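Local coordinates for uncharacterized protein VP1736 (Vibrio parahaemolyticus, PDB 3LXQ) that is of unknown function but carries a sulfatase-family domain of the alkaline phosphatase clan, an alpha/beta fold built round a mixed beta sheet, at residues A[175-180]-A[200-205]; A[221-226]-A[243-248]. All coordinates share one frame; numbering follows the deposited sequence.

Interaction 1 of 2, residues A[175-180]-A[200-205]; sequences HTQFIY and QIVEEK
Backbone hydrogen bonds join Thr176, Phe178 and Tyr180 to Gln200 and Val202, and their sequence defines two parallel strands whose short axes run at 17° to each other. Gln200 N donates to Thr176 O at 3.2 Å, the Phe178 N bond to Gln200 O is weak, Val202 N reaches Phe178 O at 3.0 Å, and Tyr180 N closes on Val202 O. Beyond the last of these bonds, Glu203 CA still makes a CA-H...O contact with Tyr180 O at 3.5 Å.

Apolar contacts lie on both faces. On one, Ile201 CG2 meets the edge of the Phe178 ring at CD2, 4.1 Å away; Phe193 of helix 189-195 packs edge-to-face on the same ring. On the other, Ile179 CG2 lies 4.2 Å from Val202 CG1.

Among the polar side chains, Gln200 has CG anti to its backbone N (chi1 165°) and an extended chain, which carries its amide alongside the Gln177 side chain. Its NE2 also comes within 3.3 Å of His175 NE2 at the ring edge, an angle too poor for a hydrogen bond, with amide and imidazole planes 87° apart. Glu230 accepts a weak bond from that amide.

This parallel pairing completes a beta-alpha-beta unit through helix 189-195; the directional bonds established across it are main-chain ones, with apolar packing added on both faces.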
loop_
_atom_site.group_PDB
_atom_site.type_symbol
_atom_site.label_atom_id
_atom_site.label_comp_id
_atom_site.label_asym_id
_atom_site.label_seq_id
_atom_site.Cartn_x
_atom_site.Cartn_y
_atom_site.Cartn_z
ATOM N N HIS A 175 -4.674 -16.892 -10.872
ATOM C CA HIS A 175 -5.712 -16.040 -11.406
ATOM C C HIS A 175 -5.575 -14.710 -10.686
ATOM O O HIS A 175 -5.368 -14.680 -9.476
ATOM C CB HIS A 175 -7.097 -16.618 -11.151
ATOM C CG HIS A 175 -8.196 -15.805 -11.759
ATOM N ND1 HIS A 175 -8.631 -15.993 -13.057
ATOM C CD2 HIS A 175 -8.937 -14.792 -11.255
ATOM C CE1 HIS A 175 -9.599 -15.134 -13.317
ATOM N NE2 HIS A 175 -9.801 -14.390 -12.243
ATOM N N THR A 176 -5.676 -13.612 -11.428
ATOM C CA THR A 176 -5.510 -12.280 -10.822
ATOM C C THR A 176 -6.719 -11.395 -11.098
ATOM O O THR A 176 -7.232 -11.355 -12.222
ATOM C CB THR A 176 -4.211 -11.598 -11.287
ATOM O OG1 THR A 176 -4.163 -11.578 -12.721
ATOM C CG2 THR A 176 -2.998 -12.350 -10.750
ATOM N N GLN A 177 -7.183 -10.698 -10.063
ATOM C CA GLN A 177 -8.401 -9.904 -10.173
ATOM C C GLN A 177 -8.353 -8.638 -9.346
ATOM O O GLN A 177 -7.551 -8.512 -8.427
ATOM C CB GLN A 177 -9.645 -10.725 -9.798
ATOM C CG GLN A 177 -9.682 -11.171 -8.344
ATOM C CD GLN A 177 -11.022 -11.744 -7.920
ATOM O OE1 GLN A 177 -11.849 -12.127 -8.754
ATOM N NE2 GLN A 177 -11.243 -11.808 -6.610
ATOM N N PHE A 178 -9.235 -7.710 -9.700
ATOM C CA PHE A 178 -9.435 -6.471 -8.985
ATOM C C PHE A 178 -10.922 -6.395 -8.696
ATOM O O PHE A 178 -11.723 -6.523 -9.599
ATOM C CB PHE A 178 -9.003 -5.311 -9.878
ATOM C CG PHE A 178 -9.356 -3.943 -9.343
ATOM C CD1 PHE A 178 -8.956 -3.537 -8.067
ATOM C CD2 PHE A 178 -10.050 -3.041 -10.144
ATOM C CE1 PHE A 178 -9.268 -2.255 -7.582
ATOM C CE2 PHE A 178 -10.359 -1.761 -9.677
ATOM C CZ PHE A 178 -9.963 -1.365 -8.391
ATOM N N ILE A 179 -11.292 -6.224 -7.434
ATOM C CA ILE A 179 -12.693 -6.027 -7.092
ATOM C C ILE A 179 -12.895 -4.600 -6.592
ATOM O O ILE A 179 -12.238 -4.170 -5.650
ATOM C CB ILE A 179 -13.227 -7.030 -6.038
ATOM C CG1 ILE A 179 -12.902 -8.482 -6.433
ATOM C CG2 ILE A 179 -14.748 -6.867 -5.882
ATOM C CD1 ILE A 179 -13.314 -9.532 -5.367
ATOM N N TYR A 180 -13.834 -3.906 -7.223
ATOM C CA TYR A 180 -14.156 -2.512 -6.947
ATOM C C TYR A 180 -15.682 -2.339 -6.955
ATOM O O TYR A 180 -16.384 -3.068 -7.652
ATOM C CB TYR A 180 -13.519 -1.660 -8.042
ATOM C CG TYR A 180 -13.527 -0.170 -7.821
ATOM C CD1 TYR A 180 -13.099 0.380 -6.620
ATOM C CD2 TYR A 180 -13.918 0.696 -8.846
ATOM C CE1 TYR A 180 -13.092 1.741 -6.428
ATOM C CE2 TYR A 180 -13.915 2.068 -8.668
ATOM C CZ TYR A 180 -13.502 2.586 -7.453
ATOM O OH TYR A 180 -13.490 3.941 -7.258
ATOM N N GLN A 200 -9.221 -10.724 -14.592
ATOM C CA GLN A 200 -10.616 -10.358 -14.418
ATOM C C GLN A 200 -10.703 -9.013 -13.701
ATOM O O GLN A 200 -9.891 -8.720 -12.823
ATOM C CB GLN A 200 -11.307 -11.446 -13.595
ATOM C CG GLN A 200 -12.659 -11.076 -13.003
ATOM C CD GLN A 200 -13.193 -12.136 -12.052
ATOM O OE1 GLN A 200 -14.347 -12.552 -12.160
ATOM N NE2 GLN A 200 -12.350 -12.588 -11.122
ATOM N N ILE A 201 -11.663 -8.185 -14.100
ATOM C CA ILE A 201 -12.023 -7.005 -13.322
ATOM C C ILE A 201 -13.510 -7.051 -13.019
ATOM O O ILE A 201 -14.356 -7.160 -13.922
ATOM C CB ILE A 201 -11.619 -5.666 -13.997
ATOM C CG1 ILE A 201 -10.101 -5.491 -13.931
ATOM C CG2 ILE A 201 -12.295 -4.482 -13.296
ATOM C CD1 ILE A 201 -9.576 -4.257 -14.624
ATOM N N VAL A 202 -13.801 -7.000 -11.726
ATOM C CA VAL A 202 -15.150 -7.005 -11.207
ATOM C C VAL A 202 -15.436 -5.570 -10.788
ATOM O O VAL A 202 -14.719 -5.005 -9.965
ATOM C CB VAL A 202 -15.264 -7.961 -9.995
ATOM C CG1 VAL A 202 -16.690 -8.029 -9.467
ATOM C CG2 VAL A 202 -14.755 -9.358 -10.363
ATOM N N GLU A 203 -16.467 -4.972 -11.375
ATOM C CA GLU A 203 -16.819 -3.593 -11.056
ATOM C C GLU A 203 -18.334 -3.404 -10.944
ATOM O O GLU A 203 -19.075 -4.389 -10.937
ATOM C CB GLU A 203 -16.197 -2.643 -12.076
ATOM C CG GLU A 203 -16.778 -2.739 -13.469
ATOM C CD GLU A 203 -16.079 -1.822 -14.434
ATOM O OE1 GLU A 203 -16.169 -0.588 -14.246
ATOM O OE2 GLU A 203 -15.433 -2.337 -15.375
ATOM N N GLU A 204 -18.788 -2.152 -10.867
ATOM C CA GLU A 204 -20.193 -1.848 -10.583
ATOM C C GLU A 204 -21.196 -2.622 -11.458
ATOM O O GLU A 204 -22.204 -3.126 -10.958
ATOM C CB GLU A 204 -20.462 -0.334 -10.668
ATOM C CG GLU A 204 -21.764 0.083 -9.985
ATOM C CD GLU A 204 -22.004 1.591 -9.974
ATOM O OE1 GLU A 204 -21.119 2.363 -10.415
ATOM O OE2 GLU A 204 -23.091 2.002 -9.513
ATOM N N LYS A 205 -20.893 -2.729 -12.750
ATOM C CA LYS A 205 -21.756 -3.405 -13.717
ATOM C C LYS A 205 -21.992 -4.895 -13.409
ATOM O O LYS A 205 -22.918 -5.496 -13.951
ATOM C CB LYS A 205 -21.206 -3.223 -15.140
ATOM C CG LYS A 205 -19.837 -3.850 -15.387
ATOM C CD LYS A 205 -19.269 -3.452 -16.740
ATOM C CE LYS A 205 -18.118 -4.368 -17.131
ATOM N NZ LYS A 205 -17.449 -3.926 -18.389
#

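Interaction 2 of 2, residues A[221-226]-A[243-248]; sequences EDLYNK and SLVFTS
Leu223 points from helix 221-226 at Val245 and Thr247, and its side chain can be followed outward from the helix. CB leaves the backbone in the direction of the strand, and CG stands anti to the backbone N (chi1 176°), extending the chain across the gap. CG meets Val245 CG1 at 3.9 Å. There the chain forks. CD1 lies near the same methyl and near Phe246 O. CD2 packs on Val245 CG1 at 3.8 Å. It also comes within 3.5 Å of Phe246 O and touches Thr247 CA, so it rests against main chain as well as side chain where the strand gives way to loop. The Leu223 and Val245 side chains point in opposing senses and overlap flank to flank.

Tyr224 supplies the second point of contact. Its hydroxyl end comes close to Thr247, with OH 3.3 Å from CG2, and the ring stands obliquely to that methyl. Polar needs are met elsewhere: Tyr224 OH is hydrogen-bonded to Gln93, and Thr247 OG1 to Glu94 N. Both partners lie at the end of strand 87-93 or just past it.

No hydrogen bond joins the two segments, whose axes run 166° apart and stay 9.6 Å from each other at closest. The chemistry is thus that of a helix laid antiparallel on a sheet face through buried apolar groups, Leu223 and the Tyr224 ring meeting Val245 and the Thr247 methyl, with the tyrosine and threonine hydroxyl groups tied to the neighbouring 87-93 region instead of to each other.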
loop_
_atom_site.group_PDB
_atom_site.type_symbol
_atom_site.label_atom_id
_atom_site.label_comp_id
_atom_site.label_asym_id
_atom_site.label_seq_id
_atom_site.Cartn_x
_atom_site.Cartn_y
_atom_site.Cartn_z
ATOM N N GLU A 221 -20.129 -2.921 2.300
ATOM C CA GLU A 221 -20.708 -4.248 2.629
ATOM C C GLU A 221 -21.036 -5.053 1.363
ATOM O O GLU A 221 -20.726 -6.234 1.299
ATOM C CB GLU A 221 -21.914 -4.177 3.589
ATOM C CG GLU A 221 -22.534 -5.558 3.900
ATOM C CD GLU A 221 -23.503 -5.581 5.090
ATOM O OE1 GLU A 221 -24.041 -4.524 5.475
ATOM O OE2 GLU A 221 -23.741 -6.674 5.638
ATOM N N ASP A 222 -21.624 -4.405 0.350
ATOM C CA ASP A 222 -21.885 -5.072 -0.938
ATOM C C ASP A 222 -20.590 -5.484 -1.628
ATOM O O ASP A 222 -20.497 -6.577 -2.194
ATOM C CB ASP A 222 -22.750 -4.207 -1.867
ATOM C CG ASP A 222 -24.128 -3.915 -1.282
ATOM O OD1 ASP A 222 -24.873 -4.871 -0.943
ATOM O OD2 ASP A 222 -24.451 -2.717 -1.150
ATOM N N LEU A 223 -19.588 -4.608 -1.569
ATOM C CA LEU A 223 -18.249 -4.926 -2.071
ATOM C C LEU A 223 -17.705 -6.195 -1.418
ATOM O O LEU A 223 -17.203 -7.091 -2.095
ATOM C CB LEU A 223 -17.280 -3.779 -1.782
ATOM C CG LEU A 223 -15.805 -3.973 -2.159
ATOM C CD1 LEU A 223 -15.592 -3.911 -3.666
ATOM C CD2 LEU A 223 -14.966 -2.919 -1.460
ATOM N N TYR A 224 -17.835 -6.238 -0.098
ATOM C CA TYR A 224 -17.303 -7.315 0.714
ATOM C C TYR A 224 -18.108 -8.613 0.606
ATOM O O TYR A 224 -17.544 -9.695 0.774
ATOM C CB TYR A 224 -17.193 -6.865 2.173
ATOM C CG TYR A 224 -16.038 -5.922 2.500
ATOM C CD1 TYR A 224 -14.751 -6.125 1.979
ATOM C CD2 TYR A 224 -16.223 -4.858 3.380
ATOM C CE1 TYR A 224 -13.689 -5.267 2.315
ATOM C CE2 TYR A 224 -15.177 -4.001 3.721
ATOM C CZ TYR A 224 -13.921 -4.207 3.193
ATOM O OH TYR A 224 -12.920 -3.342 3.559
ATOM N N ASN A 225 -19.415 -8.518 0.339
ATOM C CA ASN A 225 -20.215 -9.723 0.032
ATOM C C ASN A 225 -19.747 -10.299 -1.306
ATOM O O ASN A 225 -19.630 -11.513 -1.467
ATOM C CB ASN A 225 -21.722 -9.432 -0.037
ATOM C CG ASN A 225 -22.312 -8.928 1.287
ATOM O OD1 ASN A 225 -23.216 -8.088 1.284
ATOM N ND2 ASN A 225 -21.828 -9.448 2.408
ATOM N N LYS A 226 -19.464 -9.402 -2.253
ATOM C CA LYS A 226 -19.010 -9.771 -3.590
ATOM C C LYS A 226 -17.656 -10.443 -3.534
ATOM O O LYS A 226 -17.380 -11.368 -4.300
ATOM C CB LYS A 226 -18.906 -8.530 -4.486
ATOM C CG LYS A 226 -18.680 -8.839 -5.969
ATOM C CD LYS A 226 -19.816 -9.738 -6.480
ATOM C CE LYS A 226 -19.983 -9.702 -7.991
ATOM N NZ LYS A 226 -20.942 -10.781 -8.426
ATOM N N SER A 243 -6.168 -11.276 -5.291
ATOM C CA SER A 243 -7.264 -10.333 -5.373
ATOM C C SER A 243 -6.964 -8.994 -4.703
ATOM O O SER A 243 -6.627 -8.935 -3.520
ATOM C CB SER A 243 -8.518 -10.962 -4.767
ATOM O OG SER A 243 -9.634 -10.091 -4.877
ATOM N N LEU A 244 -7.104 -7.918 -5.476
ATOM C CA LEU A 244 -7.084 -6.556 -4.939
ATOM C C LEU A 244 -8.520 -6.045 -4.828
ATOM O O LEU A 244 -9.214 -5.953 -5.823
ATOM C CB LEU A 244 -6.229 -5.619 -5.819
ATOM C CG LEU A 244 -6.287 -4.119 -5.491
ATOM C CD1 LEU A 244 -5.783 -3.825 -4.087
ATOM C CD2 LEU A 244 -5.538 -3.284 -6.508
ATOM N N VAL A 245 -8.938 -5.716 -3.606
ATOM C CA VAL A 245 -10.287 -5.262 -3.293
ATOM C C VAL A 245 -10.162 -3.865 -2.712
ATOM O O VAL A 245 -9.441 -3.669 -1.738
ATOM C CB VAL A 245 -10.952 -6.156 -2.229
ATOM C CG1 VAL A 245 -12.339 -5.648 -1.904
ATOM C CG2 VAL A 245 -10.990 -7.644 -2.661
ATOM N N PHE A 246 -10.867 -2.899 -3.297
ATOM C CA PHE A 246 -10.663 -1.487 -2.966
ATOM C C PHE A 246 -11.970 -0.837 -2.552
ATOM O O PHE A 246 -12.911 -0.799 -3.337
ATOM C CB PHE A 246 -10.037 -0.778 -4.175
ATOM C CG PHE A 246 -9.583 0.650 -3.916
ATOM C CD1 PHE A 246 -9.215 1.080 -2.642
ATOM C CD2 PHE A 246 -9.494 1.553 -4.975
ATOM C CE1 PHE A 246 -8.779 2.400 -2.415
ATOM C CE2 PHE A 246 -9.054 2.882 -4.768
ATOM C CZ PHE A 246 -8.694 3.297 -3.484
ATOM N N THR A 247 -12.024 -0.332 -1.322
ATOM C CA THR A 247 -13.240 0.319 -0.802
ATOM C C THR A 247 -13.525 1.652 -1.500
ATOM O O THR A 247 -12.613 2.252 -2.076
ATOM C CB THR A 247 -13.216 0.524 0.752
ATOM O OG1 THR A 247 -12.198 1.467 1.130
ATOM C CG2 THR A 247 -13.008 -0.810 1.476
ATOM N N SER A 248 -14.789 2.088 -1.418
ATOM C CA SER A 248 -15.317 3.291 -2.093
ATOM C C SER A 248 -16.257 4.140 -1.238
ATOM O O SER A 248 -16.469 5.324 -1.544
ATOM C CB SER A 248 -16.108 2.891 -3.342
ATOM O OG SER A 248 -15.235 2.528 -4.394
#

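In the fold
Coming from the N terminus, the chain has already laid down strands 87-93 and 121-127 before it reaches strand 175-180; it then passes through helix 189-195 and returns in strand 200-202, where interaction 1 closes a loop of 19 residues. It next crosses to helix 220-234 and comes back in strand 241-246, and interaction 2 closes a second loop, of 16 residues. The two loops follow in series, neither nesting nor crossing. They converge in space, their centres about 9 Å apart, because strands 175-180 and 241-246 are neighbours in the mixed sheet: Ile179 N lies 2.6 Å from Leu244 O, a probable hydrogen bond. Interaction 1 thus extends the sheet laterally, whereas interaction 2 covers one face with a helix.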